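Local coordinates for protein urocanate hydratase (Paenibacillus sp. Soil724D2, PDB 7NED) that probably hydrates thiourocanate, using bound NAD+, in bacterial ergothioneine catabolism, and also binds urocanate, at residues I293-K304 with A321-I332; G358-E368 with R388-R399. All coordinates share one frame; numbering follows the deposited sequence.

Interaction 1 of 2, residues I293-K304 with A321-I332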
loop_
_atom_site.group_PDB
_atom_site.type_symbol
_atom_site.label_atom_id
_atom_site.label_comp_id
_atom_site.label_asym_id
_atom_site.label_seq_id
_atom_site.Cartn_x
_atom_site.Cartn_y
_atom_site.Cartn_z
ATOM N N ILE A 293 13.009 27.808 -7.036
ATOM C CA ILE A 293 12.675 26.777 -8.013
ATOM C C ILE A 293 11.825 27.361 -9.130
ATOM O O ILE A 293 12.025 27.047 -10.308
ATOM C CB ILE A 293 11.971 25.599 -7.322
ATOM C CG1 ILE A 293 12.993 24.764 -6.527
ATOM C CG2 ILE A 293 11.167 24.804 -8.344
ATOM C CD1 ILE A 293 12.307 23.761 -5.584
ATOM N N ALA A 294 10.852 28.213 -8.783
ATOM C CA ALA A 294 10.033 28.845 -9.813
ATOM C C ALA A 294 10.893 29.647 -10.804
ATOM O O ALA A 294 10.689 29.578 -12.025
ATOM C CB ALA A 294 8.977 29.737 -9.144
ATOM N N VAL A 295 11.858 30.412 -10.297
ATOM C CA VAL A 295 12.772 31.153 -11.169
ATOM C C VAL A 295 13.555 30.206 -12.078
ATOM O O VAL A 295 13.748 30.470 -13.278
ATOM C CB VAL A 295 13.730 32.010 -10.324
ATOM C CG1 VAL A 295 14.850 32.520 -11.192
ATOM C CG2 VAL A 295 12.979 33.155 -9.672
ATOM N N GLU A 296 14.071 29.124 -11.507
ATOM C CA GLU A 296 14.835 28.180 -12.300
ATOM C C GLU A 296 13.980 27.577 -13.407
ATOM O O GLU A 296 14.424 27.483 -14.556
ATOM C CB GLU A 296 15.431 27.078 -11.412
ATOM C CG GLU A 296 16.266 26.102 -12.233
ATOM C CD GLU A 296 16.889 24.972 -11.427
ATOM O OE1 GLU A 296 16.807 24.944 -10.155
ATOM O OE2 GLU A 296 17.470 24.106 -12.096
ATOM N N VAL A 297 12.755 27.163 -13.095
ATOM C CA VAL A 297 11.931 26.527 -14.118
ATOM C C VAL A 297 11.462 27.542 -15.164
ATOM O O VAL A 297 11.290 27.203 -16.340
ATOM C CB VAL A 297 10.740 25.799 -13.471
ATOM C CG1 VAL A 297 9.765 25.335 -14.542
ATOM C CG2 VAL A 297 11.230 24.646 -12.617
ATOM N N GLU A 298 11.224 28.789 -14.768
ATOM C CA GLU A 298 10.959 29.816 -15.772
ATOM C C GLU A 298 12.105 29.904 -16.769
ATOM O O GLU A 298 11.896 29.982 -17.983
ATOM C CB GLU A 298 10.758 31.171 -15.100
ATOM C CG GLU A 298 9.359 31.378 -14.572
ATOM C CD GLU A 298 8.350 31.455 -15.701
ATOM O OE1 GLU A 298 8.389 32.424 -16.501
ATOM O OE2 GLU A 298 7.449 30.589 -15.729
ATOM N N ALA A 299 13.331 29.901 -16.265
ATOM C CA ALA A 299 14.491 29.881 -17.148
ATOM C C ALA A 299 14.488 28.632 -18.031
ATOM O O ALA A 299 14.739 28.713 -19.241
ATOM C CB ALA A 299 15.767 29.988 -16.314
ATOM N N MET A 300 14.207 27.464 -17.444
ATOM C CA MET A 300 14.087 26.244 -18.238
ATOM C C MET A 300 13.031 26.394 -19.317
ATOM O O MET A 300 13.226 25.951 -20.458
ATOM C CB MET A 300 13.765 25.065 -17.312
ATOM C CG MET A 300 14.880 24.863 -16.286
ATOM S SD MET A 300 14.555 23.482 -15.149
ATOM C CE MET A 300 14.329 22.083 -16.245
ATOM N N LEU A 301 11.920 26.996 -18.995
ATOM C CA LEU A 301 10.857 27.175 -19.955
ATOM C C LEU A 301 11.323 28.112 -21.091
ATOM O O LEU A 301 11.067 27.871 -22.209
ATOM C CB LEU A 301 9.595 27.681 -19.274
ATOM C CG LEU A 301 8.716 26.684 -18.531
ATOM C CD1 LEU A 301 7.752 27.397 -17.636
ATOM C CD2 LEU A 301 8.013 25.738 -19.456
ATOM N N GLU A 302 12.081 29.121 -20.769
ATOM C CA GLU A 302 12.559 30.007 -21.792
ATOM C C GLU A 302 13.566 29.278 -22.674
ATOM O O GLU A 302 13.527 29.398 -23.872
ATOM C CB GLU A 302 13.137 31.254 -21.184
ATOM C CG GLU A 302 13.574 32.271 -22.202
ATOM C CD GLU A 302 12.448 32.886 -23.039
ATOM O OE1 GLU A 302 12.735 33.172 -24.231
ATOM O OE2 GLU A 302 11.338 33.136 -22.504
ATOM N N LEU A 303 14.443 28.493 -22.056
ATOM C CA LEU A 303 15.414 27.748 -22.815
ATOM C C LEU A 303 14.708 26.785 -23.759
ATOM O O LEU A 303 15.114 26.593 -24.870
ATOM C CB LEU A 303 16.444 27.057 -21.927
ATOM C CG LEU A 303 17.368 27.970 -21.112
ATOM C CD1 LEU A 303 18.162 27.254 -20.051
ATOM C CD2 LEU A 303 18.232 28.889 -21.963
ATOM N N LYS A 304 13.635 26.205 -23.284
ATOM C CA LYS A 304 12.848 25.298 -24.114
ATOM C C LYS A 304 12.308 26.002 -25.348
ATOM O O LYS A 304 12.316 25.442 -26.447
ATOM C CB LYS A 304 11.700 24.717 -23.309
ATOM C CG LYS A 304 10.687 23.941 -24.147
ATOM C CD LYS A 304 9.618 23.259 -23.231
ATOM C CE LYS A 304 8.567 22.508 -24.042
ATOM N NZ LYS A 304 9.249 21.484 -24.868
ATOM N N ALA A 321 7.500 24.039 -9.004
ATOM C CA ALA A 321 7.387 25.286 -9.755
ATOM C C ALA A 321 5.927 25.696 -9.946
ATOM O O ALA A 321 5.590 26.874 -9.820
ATOM C CB ALA A 321 8.086 25.154 -11.112
ATOM N N LYS A 322 5.049 24.747 -10.272
ATOM C CA LYS A 322 3.646 25.094 -10.465
ATOM C C LYS A 322 3.043 25.649 -9.183
ATOM O O LYS A 322 2.379 26.692 -9.202
ATOM C CB LYS A 322 2.838 23.890 -10.949
ATOM C CG LYS A 322 1.394 24.286 -11.321
ATOM C CD LYS A 322 0.652 23.128 -11.942
ATOM C CE LYS A 322 -0.839 23.458 -12.097
ATOM N NZ LYS A 322 -1.057 24.139 -13.404
ATOM N N GLU A 323 3.270 24.956 -8.057
ATOM C CA GLU A 323 2.812 25.420 -6.750
ATOM C C GLU A 323 3.266 26.847 -6.463
ATOM O O GLU A 323 2.574 27.601 -5.768
ATOM C CB GLU A 323 3.336 24.472 -5.666
ATOM C CG GLU A 323 3.114 24.939 -4.232
ATOM C CD GLU A 323 1.660 24.886 -3.824
ATOM O OE1 GLU A 323 0.855 24.254 -4.562
ATOM O OE2 GLU A 323 1.335 25.480 -2.760
ATOM N N TYR A 324 4.433 27.240 -6.955
ATOM C CA TYR A 324 4.921 28.585 -6.688
ATOM C C TYR A 324 4.721 29.507 -7.876
ATOM O O TYR A 324 5.446 30.491 -8.026
ATOM C CB TYR A 324 6.381 28.552 -6.237
ATOM C CG TYR A 324 6.473 28.106 -4.795
ATOM C CD1 TYR A 324 6.683 29.031 -3.770
ATOM C CD2 TYR A 324 6.279 26.774 -4.452
ATOM C CE1 TYR A 324 6.743 28.624 -2.439
ATOM C CE2 TYR A 324 6.319 26.352 -3.120
ATOM C CZ TYR A 324 6.554 27.280 -2.119
ATOM O OH TYR A 324 6.605 26.865 -0.798
ATOM N N GLY A 325 3.739 29.194 -8.728
ATOM C CA GLY A 325 3.247 30.137 -9.712
ATOM C C GLY A 325 3.582 29.859 -11.162
ATOM O O GLY A 325 3.093 30.594 -12.033
ATOM N N VAL A 326 4.391 28.849 -11.482
ATOM C CA VAL A 326 4.736 28.589 -12.884
ATOM C C VAL A 326 3.609 27.729 -13.460
ATOM O O VAL A 326 3.617 26.503 -13.381
ATOM C CB VAL A 326 6.113 27.949 -13.034
ATOM C CG1 VAL A 326 6.422 27.768 -14.519
ATOM C CG2 VAL A 326 7.182 28.788 -12.331
ATOM N N GLN A 327 2.643 28.384 -14.100
ATOM C CA GLN A 327 1.424 27.685 -14.485
ATOM C C GLN A 327 1.653 26.676 -15.598
ATOM O O GLN A 327 0.988 25.634 -15.631
ATOM C CB GLN A 327 0.364 28.701 -14.903
ATOM C CG GLN A 327 -0.354 29.328 -13.718
ATOM N N ASN A 328 2.567 26.970 -16.530
ATOM C CA ASN A 328 2.854 26.077 -17.645
ATOM C C ASN A 328 4.038 25.150 -17.345
ATOM O O ASN A 328 4.631 24.575 -18.266
ATOM C CB ASN A 328 3.121 26.903 -18.908
ATOM C CG ASN A 328 4.120 27.990 -18.676
ATOM O OD1 ASN A 328 4.196 28.561 -17.578
ATOM N ND2 ASN A 328 4.899 28.318 -19.721
ATOM N N ALA A 329 4.393 24.988 -16.069
ATOM C CA ALA A 329 5.530 24.140 -15.734
ATOM C C ALA A 329 5.426 22.765 -16.380
ATOM O O ALA A 329 6.444 22.178 -16.760
ATOM C CB ALA A 329 5.664 24.015 -14.211
ATOM N N PHE A 330 4.226 22.225 -16.517
ATOM C CA PHE A 330 4.150 20.877 -17.068
ATOM C C PHE A 330 4.175 20.854 -18.593
ATOM O O PHE A 330 3.988 19.789 -19.191
ATOM C CB PHE A 330 2.932 20.162 -16.496
ATOM C CG PHE A 330 3.139 19.782 -15.092
ATOM C CD1 PHE A 330 3.702 18.552 -14.774
ATOM C CD2 PHE A 330 2.848 20.678 -14.080
ATOM C CE1 PHE A 330 3.933 18.209 -13.456
ATOM C CE2 PHE A 330 3.074 20.341 -12.739
ATOM C CZ PHE A 330 3.618 19.092 -12.435
ATOM N N ASP A 331 4.475 21.997 -19.222
ATOM C CA ASP A 331 4.918 21.982 -20.614
ATOM C C ASP A 331 6.252 21.256 -20.762
ATOM O O ASP A 331 6.568 20.741 -21.839
ATOM C CB ASP A 331 5.041 23.417 -21.145
ATOM C CG ASP A 331 3.685 24.099 -21.388
ATOM O OD1 ASP A 331 2.619 23.458 -21.261
ATOM O OD2 ASP A 331 3.706 25.314 -21.665
ATOM N N ILE A 332 7.052 21.231 -19.706
ATOM C CA ILE A 332 8.339 20.551 -19.723
ATOM C C ILE A 332 8.107 19.053 -19.613
ATOM O O ILE A 332 7.328 18.602 -18.769
ATOM C CB ILE A 332 9.219 21.067 -18.574
ATOM C CG1 ILE A 332 9.703 22.481 -18.895
ATOM C CG2 ILE A 332 10.447 20.207 -18.432
ATOM C CD1 ILE A 332 10.359 23.149 -17.718
#
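Ala294 and Ala321 bring the two backbones to 4.4 Å between their CA atoms, whereas Leu301 and Ile332, toward the other end of the contact, stand 7.1 Å apart by the same measure. The small methyls permit the close end: Ala294 CB lies against Val326 CG2 and Tyr324 CB, and Ala321 CB presses on Val297 CG2 at 3.5 Å. Val297 straddles the contact, because Val297 CG1, anti to the backbone N (chi1 171°), also touches Ala321 CB but goes on to Ile332 CD1 at 3.9 Å, Val326 and Ala329. Helix 317-323 is ended here by a Schellman motif, with Val326 N bonded to Ala321 O and Gly325 N to Lys322 O; Gly325 is the C-prime residue, its positive phi of 109° suiting glycine, since a CB would jam against the preceding carbonyl. The chain thus released makes a type I turn from Val326 to Ala329, passes through the 3-10 segment 329-331 and enters strand 333-334, the edge of the parallel sheet of the Rossmann-like domain. Leu301 divides its branches over this connection. Leu301 CD1 slides past Val326 CG1 in tight contact at 3.4 Å and touches the Asn328 amide, while Leu301 CD2 reaches Ile332 CG1 at 3.7 Å. Ile332 CD1 also reaches Met300 CB, and Val310 of strand 309-312 packs against both residues. At the outer margin Glu298, bent at chi2, passes alongside Val326, and the extended chain of Lys304 carries CE to 3.5 Å from Asp331 O. No hydrogen bond joins the two segments.

Interaction 2 of 2, residues G358-E368 with R388-R399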
loop_
_atom_site.group_PDB
_atom_site.type_symbol
_atom_site.label_atom_id
_atom_site.label_comp_id
_atom_site.label_asym_id
_atom_site.label_seq_id
_atom_site.Cartn_x
_atom_site.Cartn_y
_atom_site.Cartn_z
ATOM N N GLY A 358 33.173 -7.982 -1.080
ATOM C CA GLY A 358 33.984 -6.790 -1.169
ATOM C C GLY A 358 35.018 -6.819 -2.268
ATOM O O GLY A 358 35.756 -5.836 -2.410
ATOM N N GLU A 359 35.087 -7.897 -3.055
ATOM C CA GLU A 359 36.119 -8.064 -4.082
ATOM C C GLU A 359 35.622 -7.542 -5.427
ATOM O O GLU A 359 34.650 -8.060 -5.987
ATOM C CB GLU A 359 36.539 -9.534 -4.224
ATOM C CG GLU A 359 37.282 -10.088 -3.018
ATOM C CD GLU A 359 38.573 -9.301 -2.779
ATOM O OE1 GLU A 359 39.403 -9.258 -3.705
ATOM O OE2 GLU A 359 38.723 -8.682 -1.706
ATOM N N LEU A 360 36.331 -6.548 -5.962
ATOM C CA LEU A 360 36.013 -6.029 -7.289
ATOM C C LEU A 360 36.138 -7.105 -8.361
ATOM O O LEU A 360 35.451 -7.048 -9.394
ATOM C CB LEU A 360 36.932 -4.841 -7.584
ATOM C CG LEU A 360 36.860 -4.224 -8.980
ATOM C CD1 LEU A 360 35.432 -3.630 -9.181
ATOM C CD2 LEU A 360 37.916 -3.158 -9.045
ATOM N N SER A 361 37.018 -8.090 -8.145
ATOM C CA SER A 361 37.171 -9.158 -9.130
ATOM C C SER A 361 35.861 -9.889 -9.347
ATOM O O SER A 361 35.606 -10.414 -10.447
ATOM C CB SER A 361 38.258 -10.142 -8.696
ATOM O OG SER A 361 38.008 -10.695 -7.418
ATOM N N ASP A 362 35.019 -9.936 -8.315
ATOM C CA ASP A 362 33.701 -10.560 -8.471
ATOM C C ASP A 362 32.853 -9.796 -9.482
ATOM O O ASP A 362 32.283 -10.385 -10.410
ATOM C CB ASP A 362 32.984 -10.633 -7.124
ATOM C CG ASP A 362 33.474 -11.776 -6.249
ATOM O OD1 ASP A 362 34.320 -12.577 -6.713
ATOM O OD2 ASP A 362 33.000 -11.870 -5.081
ATOM N N ILE A 363 32.784 -8.468 -9.341
ATOM C CA ILE A 363 32.062 -7.672 -10.333
ATOM C C ILE A 363 32.668 -7.891 -11.710
ATOM O O ILE A 363 31.950 -8.096 -12.692
ATOM C CB ILE A 363 32.061 -6.178 -9.929
ATOM C CG1 ILE A 363 31.285 -5.992 -8.621
ATOM C CG2 ILE A 363 31.468 -5.267 -11.047
ATOM C CD1 ILE A 363 29.785 -6.422 -8.681
ATOM N N HIS A 364 34.010 -7.899 -11.806
ATOM C CA HIS A 364 34.631 -8.008 -13.127
ATOM C C HIS A 364 34.354 -9.364 -13.768
ATOM O O HIS A 364 34.168 -9.455 -14.991
ATOM C CB HIS A 364 36.133 -7.733 -13.024
ATOM C CG HIS A 364 36.450 -6.280 -12.830
ATOM N ND1 HIS A 364 37.698 -5.823 -12.452
ATOM C CD2 HIS A 364 35.680 -5.174 -12.993
ATOM C CE1 HIS A 364 37.680 -4.503 -12.380
ATOM N NE2 HIS A 364 36.468 -4.082 -12.701
ATOM N N ALA A 365 34.306 -10.427 -12.969
ATOM C CA ALA A 365 33.927 -11.725 -13.521
ATOM C C ALA A 365 32.492 -11.706 -14.057
ATOM O O ALA A 365 32.199 -12.325 -15.097
ATOM C CB ALA A 365 34.095 -12.824 -12.459
ATOM N N ILE A 366 31.578 -11.018 -13.359
ATOM C CA ILE A 366 30.212 -10.959 -13.870
ATOM C C ILE A 366 30.162 -10.094 -15.122
ATOM O O ILE A 366 29.417 -10.395 -16.069
ATOM C CB ILE A 366 29.248 -10.458 -12.775
ATOM C CG1 ILE A 366 29.277 -11.418 -11.571
ATOM C CG2 ILE A 366 27.829 -10.320 -13.342
ATOM C CD1 ILE A 366 28.507 -10.903 -10.332
ATOM N N ASP A 367 30.941 -9.045 -15.154
ATOM C CA ASP A 367 31.055 -8.208 -16.318
ATOM C C ASP A 367 31.448 -9.066 -17.515
ATOM O O ASP A 367 30.828 -9.061 -18.493
ATOM C CB ASP A 367 32.118 -7.118 -16.118
ATOM C CG ASP A 367 31.656 -5.955 -15.252
ATOM O OD1 ASP A 367 30.463 -5.732 -15.109
ATOM O OD2 ASP A 367 32.533 -5.260 -14.749
ATOM N N GLU A 368 32.463 -9.877 -17.355
ATOM C CA GLU A 368 32.925 -10.720 -18.436
ATOM C C GLU A 368 31.861 -11.742 -18.851
ATOM O O GLU A 368 31.699 -12.018 -19.998
ATOM C CB GLU A 368 34.259 -11.353 -18.126
ATOM C CG GLU A 368 35.407 -10.388 -18.219
ATOM C CD GLU A 368 35.660 -9.838 -19.632
ATOM O OE1 GLU A 368 35.314 -10.447 -20.630
ATOM O OE2 GLU A 368 36.228 -8.781 -19.773
ATOM N N ARG A 388 32.641 -0.822 -16.700
ATOM C CA ARG A 388 33.854 -1.440 -16.184
ATOM C C ARG A 388 35.045 -0.500 -16.311
ATOM O O ARG A 388 35.926 -0.491 -15.441
ATOM C CB ARG A 388 34.120 -2.758 -16.908
ATOM C CG ARG A 388 35.382 -3.482 -16.411
ATOM C CD ARG A 388 35.502 -4.815 -17.117
ATOM N NE ARG A 388 35.568 -4.623 -18.572
ATOM C CZ ARG A 388 35.441 -5.606 -19.461
ATOM N NH1 ARG A 388 35.190 -6.854 -19.033
ATOM N NH2 ARG A 388 35.511 -5.336 -20.764
ATOM N N GLU A 389 35.063 0.327 -17.361
ATOM C CA GLU A 389 36.225 1.170 -17.629
ATOM C C GLU A 389 36.190 2.435 -16.801
ATOM O O GLU A 389 37.237 2.887 -16.346
ATOM C CB GLU A 389 36.274 1.526 -19.109
ATOM C CG GLU A 389 37.433 2.456 -19.531
ATOM C CD GLU A 389 38.811 1.828 -19.352
ATOM O OE1 GLU A 389 39.811 2.596 -19.191
ATOM O OE2 GLU A 389 38.890 0.568 -19.352
ATOM N N HIS A 390 34.995 2.979 -16.528
ATOM C CA HIS A 390 34.875 4.362 -16.092
ATOM C C HIS A 390 34.170 4.585 -14.765
ATOM O O HIS A 390 34.270 5.693 -14.231
ATOM C CB HIS A 390 34.145 5.202 -17.149
ATOM C CG HIS A 390 34.883 5.317 -18.453
ATOM N ND1 HIS A 390 36.025 6.077 -18.595
ATOM C CD2 HIS A 390 34.607 4.816 -19.679
ATOM C CE1 HIS A 390 36.445 6.003 -19.845
ATOM N NE2 HIS A 390 35.601 5.250 -20.526
ATOM N N VAL A 391 33.437 3.618 -14.221
ATOM C CA VAL A 391 32.695 3.821 -12.982
ATOM C C VAL A 391 33.580 3.371 -11.829
ATOM O O VAL A 391 33.983 2.202 -11.796
ATOM C CB VAL A 391 31.359 3.058 -12.991
ATOM C CG1 VAL A 391 30.634 3.179 -11.641
ATOM C CG2 VAL A 391 30.508 3.597 -14.099
ATOM N N PRO A 392 33.893 4.240 -10.883
ATOM C CA PRO A 392 34.766 3.851 -9.778
ATOM C C PRO A 392 34.022 3.040 -8.735
ATOM O O PRO A 392 32.789 3.073 -8.623
ATOM C CB PRO A 392 35.190 5.189 -9.170
ATOM C CG PRO A 392 33.921 6.048 -9.365
ATOM C CD PRO A 392 33.411 5.624 -10.753
ATOM N N VAL A 393 34.759 2.344 -7.902
ATOM C CA VAL A 393 34.138 1.583 -6.850
ATOM C C VAL A 393 33.634 2.533 -5.783
ATOM O O VAL A 393 34.284 3.456 -5.457
ATOM C CB VAL A 393 35.114 0.562 -6.260
ATOM C CG1 VAL A 393 34.683 0.054 -4.894
ATOM C CG2 VAL A 393 35.281 -0.595 -7.207
ATOM N N GLU A 394 32.432 2.312 -5.327
ATOM C CA GLU A 394 31.837 3.095 -4.279
ATOM C C GLU A 394 31.255 2.133 -3.247
ATOM O O GLU A 394 30.309 1.477 -3.503
ATOM C CB GLU A 394 30.784 4.024 -4.839
ATOM N N GLY A 395 31.866 2.081 -2.083
ATOM C CA GLY A 395 31.477 1.145 -1.063
ATOM C C GLY A 395 31.778 -0.253 -1.567
ATOM O O GLY A 395 32.764 -0.481 -2.162
ATOM N N LEU A 396 30.883 -1.183 -1.332
ATOM C CA LEU A 396 31.062 -2.510 -1.886
ATOM C C LEU A 396 31.065 -2.435 -3.409
ATOM O O LEU A 396 30.264 -1.698 -3.982
ATOM C CB LEU A 396 29.931 -3.440 -1.427
ATOM C CG LEU A 396 29.944 -3.768 0.059
ATOM C CD1 LEU A 396 28.747 -4.637 0.401
ATOM C CD2 LEU A 396 31.258 -4.499 0.387
ATOM N N PRO A 397 31.961 -3.155 -4.090
ATOM C CA PRO A 397 31.888 -3.205 -5.558
ATOM C C PRO A 397 30.489 -3.593 -6.002
ATOM O O PRO A 397 29.897 -4.524 -5.453
ATOM C CB PRO A 397 32.918 -4.277 -5.931
ATOM C CG PRO A 397 33.909 -4.252 -4.749
ATOM C CD PRO A 397 33.052 -3.999 -3.548
ATOM N N ALA A 398 29.962 -2.879 -7.001
ATOM C CA ALA A 398 28.598 -3.113 -7.469
ATOM C C ALA A 398 28.522 -2.753 -8.948
ATOM O O ALA A 398 29.390 -2.054 -9.480
ATOM C CB ALA A 398 27.586 -2.288 -6.660
ATOM N N ARG A 399 27.428 -3.171 -9.589
ATOM C CA ARG A 399 27.228 -2.889 -11.000
ATOM C C ARG A 399 25.760 -2.602 -11.257
ATOM O O ARG A 399 24.888 -3.269 -10.683
ATOM C CB ARG A 399 27.703 -4.066 -11.876
ATOM C CG ARG A 399 27.511 -3.874 -13.394
ATOM C CD ARG A 399 28.396 -2.733 -13.977
ATOM N NE ARG A 399 29.819 -3.059 -13.977
ATOM C CZ ARG A 399 30.783 -2.302 -13.459
ATOM N NH1 ARG A 399 30.518 -1.138 -12.852
ATOM N NH2 ARG A 399 32.023 -2.755 -13.496
HETATM O O HOH W 1 35.215 -1.800 -13.024
HETATM O O HOH W 2 36.202 -7.763 -16.577
#
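Asp367 receives Arg399 side-on, each carboxylate oxygen taking one N-H through its syn lone pair: NE reaches OD1 at 3.0 Å and NH2 reaches OD2 at 2.8 Å. Both bonds are almost straight (173° and 177°), and the two flat groups are only 11° from coplanar, so this buried pair satisfies its charges mutually. Arg399 NH1 is bonded to Gln133 OE1, and Ile363 CG2 covers one guanidinium face. With an alanine at Arg399, the buried Asp367 carboxylate would probably lose its countercharge and Ile363 CG2 the flat surface it rests on. Water 1 gives a hydrogen to Arg388 O, bonds His364 NE2 at 2.6 Å and weakly accepts from Arg399 NH2. Arg388, bent at chi3, carries its methylenes past His364 CD2 toward Glu368; NH1 is placed against Glu368 OE2 in a salt bridge modelled too short for its geometry to be trusted, and also donates to water 2, which in turn donates to His364 O. At the other end Pro397, a compact ring suited to the close backbones, sets its CB 3.6 Å from Ile363 CG1 and its CG 3.4 Å from Gly358 O. Gly358 has a positive phi at which a CB would jam against the preceding carbonyl. Leu360 CD1 touches Val393 CG2 nearby. In the C-terminal domain of urocanase, helix 360-373 thus lies against edge strand 398-400, which pairs antiparallel with strand 351-355, while helix 378-390 flanks the Asp367-Arg399 pair through Ile384.

Following the chain from its N terminus, interaction 1 comes first: the chain leaves helix 282-305, passes strand 309-312 and helix 317-323, and returns to the first helix's side, closing a loop with 16 residues between the segments at the outer edge of the NAD-binding Rossmann-like domain. Interaction 2 opens only after that one has closed, in the C-terminal domain, where 19 mostly helical residues separate 358-368 from 388-399. The two are therefore in series, neither nested nor crossing. They lie on opposite sides of the chain's centre, with their own centres 40 Å apart: the first packs helix 282-305 on the connection into edge strand 333-334 of the parallel sheet, the second helix 360-373 on edge strand 398-400 of the mixed sheet.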